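Local atomic coordinates of hypothetical protein ST1066 (PDB entry 2PJZ), a protein that is of unknown function but probably binds and hydrolyses ATP as the nucleotide-binding subunit of an ABC transporter, possibly one for cobalt. Residues L36-S41 and S253-Y258; L152-E157 and V181-D186; F198-R203 and L228-M233. One frame throughout, in Å; residues are numbered along the deposited sequence.

Contact 1: L36-S41 and S253-Y258; sequences LGPNGS and SLNRIY. With SO4 (sulfate ion), chain C.
Leu254 pushes a single methyl, CD1, against the backbone where strand 32-36 runs out into the loop 37-42, stopping 3.4 Å from the amide N of Gly37. Leu254 CD1 also lies 4.1 Å from Leu36 CB. A nearly extended second torsion (chi2 157°) carries CD1 far out from its own main chain, so that this branch does the touching. Pro38 meets the root of the same leucine: its ring atom CD comes within 4.1 Å of Leu254 CB, and the two side chains cross at about a right angle. Tyr258 CE2 lies 4.1 Å from Pro38 CG, which approaches the ring obliquely, these two side chains also crossing at about a right angle. Asn255 also has its amide close to the proline, but it is modelled in two positions and that approach is doubtful. The contact is therefore mainly apolar. Segment 253-258 keeps its shape by its own bonds, a type I turn in which Ser253 OG caps the amide N of Asn255 at 3.1 Å. Leu254 is covered further by Phe198 and Leu185.

Beyond Pro38 the chain folds through a type II turn towards a sulfate ion. Gly40 N donates to sulfate O4 at 2.8 Å, nearly straight at 161°. Ser41 OG, set between its own backbone N and carbonyl carbon (chi1 57°), sits 2.8 Å from Pro38 O and 3.1 Å from sulfate O3, two acceptors for one proton. Gly42 N, Lys43 NZ and Thr44 OG1 complete the anion's shell. A strand-loop-helix whose loop amides, lysine and threonine hold an anion is consistent with the Walker A P-loop of ABC ATPases, the sulfate probably standing in for a nucleotide phosphate.

Contact 2: L152-E157 and V181-D186; sequences LDEPFE and VTHELD
His183 and Glu157 meet at about a right angle, ring edge to carboxylate. His183 NE2 donates to Glu157 OE2 at 3.0 Å (N-H...O angle 158°); the oxygen lies near the imidazole plane, whereas the nitrogen stands well above that of the carboxylate, the planes being 55° apart. Glu184 lays its CG 3.7 Å above the centre of the His183 ring. Glu154, its chain bent about the CB-CG bond (chi2 -77°), turns across Thr182 and takes the hydroxyl proton of Thr182 OG1 on OE1 at 3.0 Å, from above the carboxylate plane. Thr182 OG1 accepts from Glu184 N at 3.0 Å, an ST turn. A water gives its protons to Glu154 OE1 and to Glu184 OE1, the latter at 2.8 Å, and accepts from Phe156 N; Arg164 makes a salt bridge with Glu184. Replacing Glu154 by alanine is likely to leave the Thr182 hydroxyl without this acceptor and the water with one partner fewer. Val181 N donates to Leu152 O and Glu154 N to Val181 O, joining parallel strands 149-153 and 177-182 of a beta-alpha-beta unit. Thr182 and the water thus fix Glu154, probably the glutamate that follows Walker B, while Glu157 orients His183, probably the H-loop histidine.

Contact 3: F198-R203 and L228-M233; sequences FLVGNR and LVLDIM
Asp231 O is held by three groups, the first from Gly201, whose CA directs a C-H at Asp231 O from 3.4 Å, with an angle of 159° at the hydrogen; Gln205 NE2 donates to it; and a water adds a weak bond while also donating to Gly201 O at 2.9 Å. Gln205 NE2 bonds to Val200 O as well, tying the two segments through one amide. The close approach calls for glycine: a CB on Gly201 would fall only 2.0 Å from Asp231 O, and the residue's positive phi favours glycine too. Gly201 and Asn202 form the two-residue connection of a hairpin, closed by paired backbone bonds between Val200 and Arg203.

Away from this polar end the contact is made by hydrocarbon. The ring atom CD2 of Phe198 is the meeting point, 4.0 Å from CD2 of Leu228 and likewise 4.0 Å from CD2 of Leu230. Leu228 slides past the phenylalanine in the opposite direction, whereas Leu230 crosses at about a right angle and lays CD1 over one ring face. Val200 CG2 touches both Leu230 CD2 and Ile232 CD1, each at 4.3 Å. Ile257 of helix 256-260 touches both Phe198 and Ile232.

The strands run 24° apart, their axes approaching to 8.6 Å, and share no backbone pairing. Strand 195-200 belongs to the mixed sheet of the P-loop core and strand 228-232 to the edge of a separate antiparallel sheet, an arrangement consistent with the packing of two sheets against each other through apolar side chains.

Overall arrangement
Contact 1 lies between the other two, its centre about 12 Å from that of contact 2 and about 11 Å from that of contact 3. Towards contact 2, Asn39 OD1 comes within 3.4 Å of His183 CD2, and the Asp153 side chain is about 5 Å from the sulfate, so contacts 1 and 2 together frame the presumed nucleotide site. Towards contact 3, Leu36 O probably accepts from Leu199 N at 2.8 Å, joining neighbouring strands, while Ile257 CG2 packs 3.5 Å from Ile232 CD1. Contacts 2 and 3, centres about 19 Å apart, do not touch, but both reach the central mixed sheet, and contact 3 joins this core to the C-terminal antiparallel sheet.

Contact 1: L36-S41 and S253-Y258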
loop_
_atom_site.group_PDB
_atom_site.type_symbol
_atom_site.label_atom_id
_atom_site.label_comp_id
_atom_site.label_asym_id
_atom_site.label_seq_id
_atom_site.Cartn_x
_atom_site.Cartn_y
_atom_site.Cartn_z
ATOM N N LEU A 36 0.163 -6.710 -3.277
ATOM C CA LEU A 36 0.997 -7.627 -2.492
ATOM C C LEU A 36 2.236 -7.907 -3.273
ATOM O O LEU A 36 2.175 -8.202 -4.451
ATOM C CB LEU A 36 0.285 -8.982 -2.258
ATOM C CG LEU A 36 -0.984 -8.986 -1.449
ATOM C CD1 LEU A 36 -1.642 -10.389 -1.516
ATOM C CD2 LEU A 36 -0.665 -8.551 0.010
ATOM N N GLY A 37 3.388 -7.785 -2.648
ATOM C CA GLY A 37 4.589 -8.097 -3.415
ATOM C C GLY A 37 5.699 -8.309 -2.421
ATOM O O GLY A 37 5.675 -7.696 -1.362
ATOM N N PRO A 38 6.681 -9.156 -2.777
ATOM C CA PRO A 38 7.867 -9.322 -1.941
ATOM C C PRO A 38 8.626 -8.035 -1.744
ATOM O O PRO A 38 8.504 -7.089 -2.549
ATOM C CB PRO A 38 8.719 -10.348 -2.716
ATOM C CG PRO A 38 8.156 -10.439 -4.052
ATOM C CD PRO A 38 6.710 -10.021 -3.974
ATOM N N ASN A 39 9.424 -7.999 -0.682
ATOM C CA ASN A 39 10.336 -6.909 -0.479
ATOM C C ASN A 39 11.171 -6.815 -1.754
ATOM O O ASN A 39 11.505 -7.836 -2.373
ATOM C CB ASN A 39 11.186 -7.099 0.797
ATOM C CG ASN A 39 10.494 -6.547 2.050
ATOM O OD1 ASN A 39 9.648 -5.645 1.964
ATOM N ND2 ASN A 39 10.855 -7.084 3.219
ATOM N N GLY A 40 11.400 -5.594 -2.211
ATOM C CA GLY A 40 12.210 -5.389 -3.414
ATOM C C GLY A 40 11.485 -5.386 -4.745
ATOM O O GLY A 40 12.098 -5.147 -5.788
ATOM N N SER A 41 10.174 -5.623 -4.742
ATOM C CA SER A 41 9.453 -5.765 -5.993
ATOM C C SER A 41 9.138 -4.391 -6.661
ATOM O O SER A 41 8.771 -4.346 -7.822
ATOM C CB SER A 41 8.154 -6.556 -5.798
ATOM O OG SER A 41 7.344 -5.923 -4.820
ATOM N N SER A 253 5.458 -16.328 3.473
ATOM C CA SER A 253 6.187 -15.284 2.744
ATOM C C SER A 253 5.892 -15.333 1.260
ATOM O O SER A 253 5.861 -16.410 0.668
ATOM C CB SER A 253 7.710 -15.447 2.953
ATOM O OG SER A 253 8.418 -14.727 1.951
ATOM N N LEU A 254 5.702 -14.163 0.640
ATOM C CA LEU A 254 5.456 -14.086 -0.803
ATOM C C LEU A 254 6.602 -14.602 -1.651
ATOM O O LEU A 254 6.386 -15.003 -2.790
ATOM C CB LEU A 254 5.123 -12.650 -1.239
ATOM C CG LEU A 254 3.749 -12.159 -0.777
ATOM C CD1 LEU A 254 3.736 -10.617 -0.730
ATOM C CD2 LEU A 254 2.654 -12.720 -1.690
ATOM N N ASN A 255 7.828 -14.585 -1.111
ATOM C CA ASN A 255 8.944 -15.102 -1.885
ATOM C C ASN A 255 8.764 -16.600 -2.167
ATOM O O ASN A 255 9.311 -17.115 -3.130
ATOM C CB ASN A 255 10.299 -14.726 -1.244
ATOM C CG ASN A 255 10.757 -13.294 -1.620
ATOM O OD1 ASN A 255 11.030 -12.452 -0.747
ATOM N ND2 ASN A 255 10.827 -13.019 -2.927
ATOM N N ARG A 256 7.942 -17.263 -1.377
ATOM C CA ARG A 256 7.688 -18.670 -1.580
ATOM C C ARG A 256 6.877 -18.992 -2.831
ATOM O O ARG A 256 6.863 -20.132 -3.287
ATOM C CB ARG A 256 7.158 -19.297 -0.286
ATOM C CG ARG A 256 8.093 -18.923 0.877
ATOM C CD ARG A 256 8.339 -20.021 1.893
ATOM N NE ARG A 256 9.241 -19.515 2.926
ATOM C CZ ARG A 256 8.850 -19.169 4.144
ATOM N NH1 ARG A 256 7.574 -19.291 4.481
ATOM N NH2 ARG A 256 9.729 -18.725 5.038
ATOM N N ILE A 257 6.255 -17.975 -3.434
ATOM C CA ILE A 257 5.668 -18.127 -4.758
ATOM C C ILE A 257 6.723 -18.531 -5.797
ATOM O O ILE A 257 6.460 -19.349 -6.693
ATOM C CB ILE A 257 4.962 -16.829 -5.228
ATOM C CG1 ILE A 257 3.799 -16.467 -4.280
ATOM C CG2 ILE A 257 4.462 -16.978 -6.635
ATOM C CD1 ILE A 257 3.093 -15.101 -4.652
ATOM N N TYR A 258 7.914 -17.953 -5.688
ATOM C CA TYR A 258 9.006 -18.326 -6.586
ATOM C C TYR A 258 9.467 -19.750 -6.281
ATOM O O TYR A 258 9.754 -20.521 -7.187
ATOM C CB TYR A 258 10.179 -17.370 -6.397
ATOM C CG TYR A 258 9.840 -15.949 -6.762
ATOM C CD1 TYR A 258 9.411 -15.637 -8.041
ATOM C CD2 TYR A 258 9.965 -14.913 -5.832
ATOM C CE1 TYR A 258 9.112 -14.338 -8.394
ATOM C CE2 TYR A 258 9.664 -13.601 -6.188
ATOM C CZ TYR A 258 9.239 -13.332 -7.469
ATOM O OH TYR A 258 8.931 -12.051 -7.859
HETATM S S SO4 C . 9.195 -2.922 -2.205
HETATM O O1 SO4 C . 10.203 -2.432 -3.182
HETATM O O2 SO4 C . 8.514 -1.752 -1.625
HETATM O O3 SO4 C . 8.187 -3.770 -2.819
HETATM O O4 SO4 C . 9.839 -3.594 -1.099
#

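Contact 2: L152-E157 and V181-D186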
loop_
_atom_site.group_PDB
_atom_site.type_symbol
_atom_site.label_atom_id
_atom_site.label_comp_id
_atom_site.label_asym_id
_atom_site.label_seq_id
_atom_site.Cartn_x
_atom_site.Cartn_y
_atom_site.Cartn_z
ATOM N N LEU A 152 -1.238 4.054 0.864
ATOM C CA LEU A 152 -0.678 3.651 2.138
ATOM C C LEU A 152 0.438 2.629 1.955
ATOM O O LEU A 152 0.234 1.577 1.369
ATOM C CB LEU A 152 -1.766 3.134 3.070
ATOM C CG LEU A 152 -2.832 4.138 3.457
ATOM C CD1 LEU A 152 -3.940 3.442 4.257
ATOM C CD2 LEU A 152 -2.212 5.298 4.268
ATOM N N ASP A 153 1.626 2.981 2.429
ATOM C CA ASP A 153 2.772 2.058 2.381
ATOM C C ASP A 153 2.908 1.281 3.714
ATOM O O ASP A 153 3.026 1.877 4.792
ATOM C CB ASP A 153 4.044 2.840 2.103
ATOM C CG ASP A 153 5.257 1.938 1.890
ATOM O OD1 ASP A 153 5.104 0.819 1.361
ATOM O OD2 ASP A 153 6.346 2.360 2.284
ATOM N N GLU A 154 2.908 -0.041 3.627
ATOM C CA GLU A 154 3.244 -0.927 4.775
ATOM C C GLU A 154 2.754 -0.412 6.119
ATOM O O GLU A 154 3.579 -0.197 7.035
ATOM C CB GLU A 154 4.766 -1.142 4.858
ATOM C CG GLU A 154 5.322 -1.902 3.688
ATOM C CD GLU A 154 5.055 -3.404 3.769
ATOM O OE1 GLU A 154 4.268 -3.868 4.639
ATOM O OE2 GLU A 154 5.638 -4.103 2.922
ATOM N N PRO A 155 1.431 -0.206 6.269
ATOM C CA PRO A 155 0.980 0.469 7.490
ATOM C C PRO A 155 1.089 -0.409 8.757
ATOM O O PRO A 155 0.871 0.084 9.848
ATOM C CB PRO A 155 -0.487 0.804 7.195
ATOM C CG PRO A 155 -0.922 -0.208 6.168
ATOM C CD PRO A 155 0.309 -0.545 5.356
ATOM N N PHE A 156 1.466 -1.674 8.592
ATOM C CA PHE A 156 1.418 -2.642 9.700
ATOM C C PHE A 156 2.799 -3.131 10.102
ATOM O O PHE A 156 2.941 -3.855 11.096
ATOM C CB PHE A 156 0.576 -3.862 9.320
ATOM C CG PHE A 156 -0.756 -3.531 8.700
ATOM C CD1 PHE A 156 -1.782 -2.996 9.462
ATOM C CD2 PHE A 156 -0.988 -3.803 7.350
ATOM C CE1 PHE A 156 -3.023 -2.708 8.894
ATOM C CE2 PHE A 156 -2.221 -3.524 6.772
ATOM C CZ PHE A 156 -3.237 -2.974 7.548
ATOM N N GLU A 157 3.815 -2.747 9.343
ATOM C CA GLU A 157 5.149 -3.276 9.578
ATOM C C GLU A 157 5.730 -2.669 10.848
ATOM O O GLU A 157 5.603 -1.478 11.076
ATOM C CB GLU A 157 6.034 -3.052 8.354
ATOM C CG GLU A 157 7.387 -3.713 8.446
ATOM C CD GLU A 157 8.036 -3.957 7.090
ATOM O OE1 GLU A 157 7.650 -3.313 6.088
ATOM O OE2 GLU A 157 8.950 -4.808 7.032
ATOM N N VAL A 181 -0.130 -0.895 0.107
ATOM C CA VAL A 181 0.879 -1.857 -0.302
ATOM C C VAL A 181 1.514 -2.562 0.894
ATOM O O VAL A 181 1.784 -1.935 1.906
ATOM C CB VAL A 181 1.994 -1.254 -1.235
ATOM C CG1 VAL A 181 1.379 -0.422 -2.377
ATOM C CG2 VAL A 181 2.992 -0.432 -0.468
ATOM N N THR A 182 1.768 -3.867 0.743
ATOM C CA THR A 182 2.344 -4.663 1.836
ATOM C C THR A 182 2.969 -5.953 1.365
ATOM O O THR A 182 2.549 -6.531 0.342
ATOM C CB THR A 182 1.284 -4.982 2.937
ATOM O OG1 THR A 182 1.941 -5.591 4.066
ATOM C CG2 THR A 182 0.190 -5.922 2.383
ATOM N N HIS A 183 3.973 -6.422 2.122
ATOM C CA HIS A 183 4.564 -7.733 1.881
ATOM C C HIS A 183 4.048 -8.749 2.932
ATOM O O HIS A 183 4.334 -9.949 2.843
ATOM C CB HIS A 183 6.105 -7.646 1.918
ATOM C CG HIS A 183 6.670 -7.411 3.284
ATOM N ND1 HIS A 183 7.063 -8.442 4.111
ATOM C CD2 HIS A 183 6.918 -6.268 3.970
ATOM C CE1 HIS A 183 7.518 -7.950 5.248
ATOM N NE2 HIS A 183 7.439 -6.635 5.194
ATOM N N GLU A 184 3.315 -8.240 3.918
ATOM C CA GLU A 184 2.863 -9.011 5.085
ATOM C C GLU A 184 1.526 -9.725 4.891
ATOM O O GLU A 184 0.499 -9.104 4.694
ATOM C CB GLU A 184 2.771 -8.094 6.305
ATOM C CG GLU A 184 4.016 -7.273 6.465
ATOM C CD GLU A 184 4.094 -6.624 7.800
ATOM O OE1 GLU A 184 3.259 -5.741 8.069
ATOM O OE2 GLU A 184 5.012 -6.986 8.570
ATOM N N LEU A 185 1.552 -11.039 4.964
ATOM C CA LEU A 185 0.377 -11.832 4.644
ATOM C C LEU A 185 -0.520 -12.035 5.861
ATOM O O LEU A 185 -1.704 -12.336 5.716
ATOM C CB LEU A 185 0.814 -13.183 4.065
ATOM C CG LEU A 185 1.635 -13.186 2.780
ATOM C CD1 LEU A 185 2.187 -14.567 2.547
ATOM C CD2 LEU A 185 0.832 -12.720 1.554
ATOM N N ASP A 186 0.045 -11.853 7.058
ATOM C CA ASP A 186 -0.687 -12.079 8.310
ATOM C C ASP A 186 -1.781 -11.035 8.574
ATOM O O ASP A 186 -2.580 -11.171 9.507
ATOM C CB ASP A 186 0.297 -12.212 9.498
ATOM C CG ASP A 186 1.076 -10.913 9.807
ATOM O OD1 ASP A 186 0.894 -9.885 9.111
ATOM O OD2 ASP A 186 1.881 -10.916 10.779
HETATM O O HOH W 1 2.482 -3.700 6.367
#

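Contact 3: F198-R203 and L228-M233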
loop_
_atom_site.group_PDB
_atom_site.type_symbol
_atom_site.label_atom_id
_atom_site.label_comp_id
_atom_site.label_asym_id
_atom_site.label_seq_id
_atom_site.Cartn_x
_atom_site.Cartn_y
_atom_site.Cartn_z
ATOM N N PHE A 198 -1.144 -8.826 -7.184
ATOM C CA PHE A 198 0.238 -9.222 -6.918
ATOM C C PHE A 198 1.189 -8.438 -7.828
ATOM O O PHE A 198 0.963 -8.356 -9.022
ATOM C CB PHE A 198 0.412 -10.708 -7.254
ATOM C CG PHE A 198 -0.262 -11.610 -6.270
ATOM C CD1 PHE A 198 0.441 -12.081 -5.145
ATOM C CD2 PHE A 198 -1.596 -11.974 -6.453
ATOM C CE1 PHE A 198 -0.177 -12.931 -4.216
ATOM C CE2 PHE A 198 -2.217 -12.837 -5.536
ATOM C CZ PHE A 198 -1.513 -13.307 -4.417
ATOM N N LEU A 199 2.251 -7.884 -7.258
ATOM C CA LEU A 199 3.339 -7.341 -8.090
ATOM C C LEU A 199 4.370 -8.470 -8.184
ATOM O O LEU A 199 5.182 -8.626 -7.270
ATOM C CB LEU A 199 3.933 -6.080 -7.443
ATOM C CG LEU A 199 4.943 -5.237 -8.244
ATOM C CD1 LEU A 199 4.402 -4.787 -9.614
ATOM C CD2 LEU A 199 5.328 -4.065 -7.420
ATOM N N VAL A 200 4.303 -9.230 -9.280
ATOM C CA VAL A 200 5.245 -10.343 -9.616
ATOM C C VAL A 200 5.299 -10.549 -11.120
ATOM O O VAL A 200 4.408 -10.140 -11.832
ATOM C CB VAL A 200 4.832 -11.719 -8.983
ATOM C CG1 VAL A 200 5.137 -11.739 -7.503
ATOM C CG2 VAL A 200 3.363 -12.027 -9.250
ATOM N N GLY A 201 6.336 -11.211 -11.621
ATOM C CA GLY A 201 6.444 -11.445 -13.064
ATOM C C GLY A 201 6.603 -10.131 -13.780
ATOM O O GLY A 201 6.088 -9.931 -14.895
ATOM N N ASN A 202 7.258 -9.193 -13.094
ATOM C CA ASN A 202 7.475 -7.865 -13.633
ATOM C C ASN A 202 6.128 -7.260 -14.092
ATOM O O ASN A 202 6.045 -6.506 -15.056
ATOM C CB ASN A 202 8.605 -7.939 -14.725
ATOM C CG ASN A 202 9.969 -8.593 -14.195
ATOM O OD1 ASN A 202 10.547 -9.475 -14.830
ATOM N ND2 ASN A 202 10.444 -8.149 -13.060
ATOM N N ARG A 203 5.034 -7.610 -13.392
ATOM C CA ARG A 203 3.670 -7.180 -13.766
ATOM C C ARG A 203 2.769 -6.960 -12.538
ATOM O O ARG A 203 3.014 -7.527 -11.484
ATOM C CB ARG A 203 2.985 -8.273 -14.607
ATOM C CG ARG A 203 3.549 -8.537 -16.013
ATOM C CD ARG A 203 3.370 -10.027 -16.404
ATOM N NE ARG A 203 4.309 -10.417 -17.460
ATOM C CZ ARG A 203 4.041 -10.378 -18.766
ATOM N NH1 ARG A 203 2.847 -9.985 -19.202
ATOM N NH2 ARG A 203 4.976 -10.735 -19.645
ATOM N N LEU A 228 -7.170 -16.932 -10.091
ATOM C CA LEU A 228 -6.204 -16.067 -10.774
ATOM C C LEU A 228 -5.011 -16.887 -11.219
ATOM O O LEU A 228 -4.514 -17.705 -10.454
ATOM C CB LEU A 228 -5.741 -14.947 -9.826
ATOM C CG LEU A 228 -4.701 -13.939 -10.349
ATOM C CD1 LEU A 228 -5.293 -13.119 -11.488
ATOM C CD2 LEU A 228 -4.254 -13.020 -9.205
ATOM N N VAL A 229 -4.561 -16.666 -12.451
ATOM C CA VAL A 229 -3.333 -17.291 -12.939
ATOM C C VAL A 229 -2.205 -16.253 -13.043
ATOM O O VAL A 229 -2.339 -15.264 -13.747
ATOM C CB VAL A 229 -3.520 -17.999 -14.299
ATOM C CG1 VAL A 229 -2.213 -18.685 -14.734
ATOM C CG2 VAL A 229 -4.683 -19.056 -14.207
ATOM N N LEU A 230 -1.118 -16.489 -12.320
ATOM C CA LEU A 230 0.053 -15.603 -12.353
ATOM C C LEU A 230 1.089 -16.087 -13.348
ATOM O O LEU A 230 1.472 -17.244 -13.315
ATOM C CB LEU A 230 0.720 -15.546 -10.979
ATOM C CG LEU A 230 -0.108 -15.085 -9.783
ATOM C CD1 LEU A 230 0.695 -15.291 -8.532
ATOM C CD2 LEU A 230 -0.520 -13.615 -9.959
ATOM N N ASP A 231 1.551 -15.187 -14.212
ATOM C CA ASP A 231 2.709 -15.429 -15.091
ATOM C C ASP A 231 4.024 -14.994 -14.418
ATOM O O ASP A 231 4.153 -13.825 -14.032
ATOM C CB ASP A 231 2.484 -14.670 -16.400
ATOM C CG ASP A 231 1.127 -14.968 -17.022
ATOM O OD1 ASP A 231 0.779 -16.162 -17.170
ATOM O OD2 ASP A 231 0.387 -14.032 -17.371
ATOM N N ILE A 232 4.971 -15.930 -14.245
ATOM C CA ILE A 232 6.235 -15.718 -13.490
ATOM C C ILE A 232 7.475 -16.412 -14.120
ATOM O O ILE A 232 7.455 -17.630 -14.329
ATOM C CB ILE A 232 6.109 -16.214 -12.045
ATOM C CG1 ILE A 232 4.952 -15.511 -11.327
ATOM C CG2 ILE A 232 7.421 -16.010 -11.283
ATOM C CD1 ILE A 232 4.624 -16.091 -9.995
ATOM N N MET A 233 8.565 -15.647 -14.321
ATOM C CA MET A 233 9.662 -15.958 -15.294
ATOM C C MET A 233 9.050 -16.466 -16.602
ATOM O O MET A 233 8.673 -15.660 -17.453
ATOM C CB MET A 233 10.873 -16.775 -14.722
ATOM C CG MET A 233 10.751 -17.097 -13.217
ATOM S SD MET A 233 12.121 -16.885 -11.954
HETATM O O HOH W 2 5.997 -12.532 -16.145
#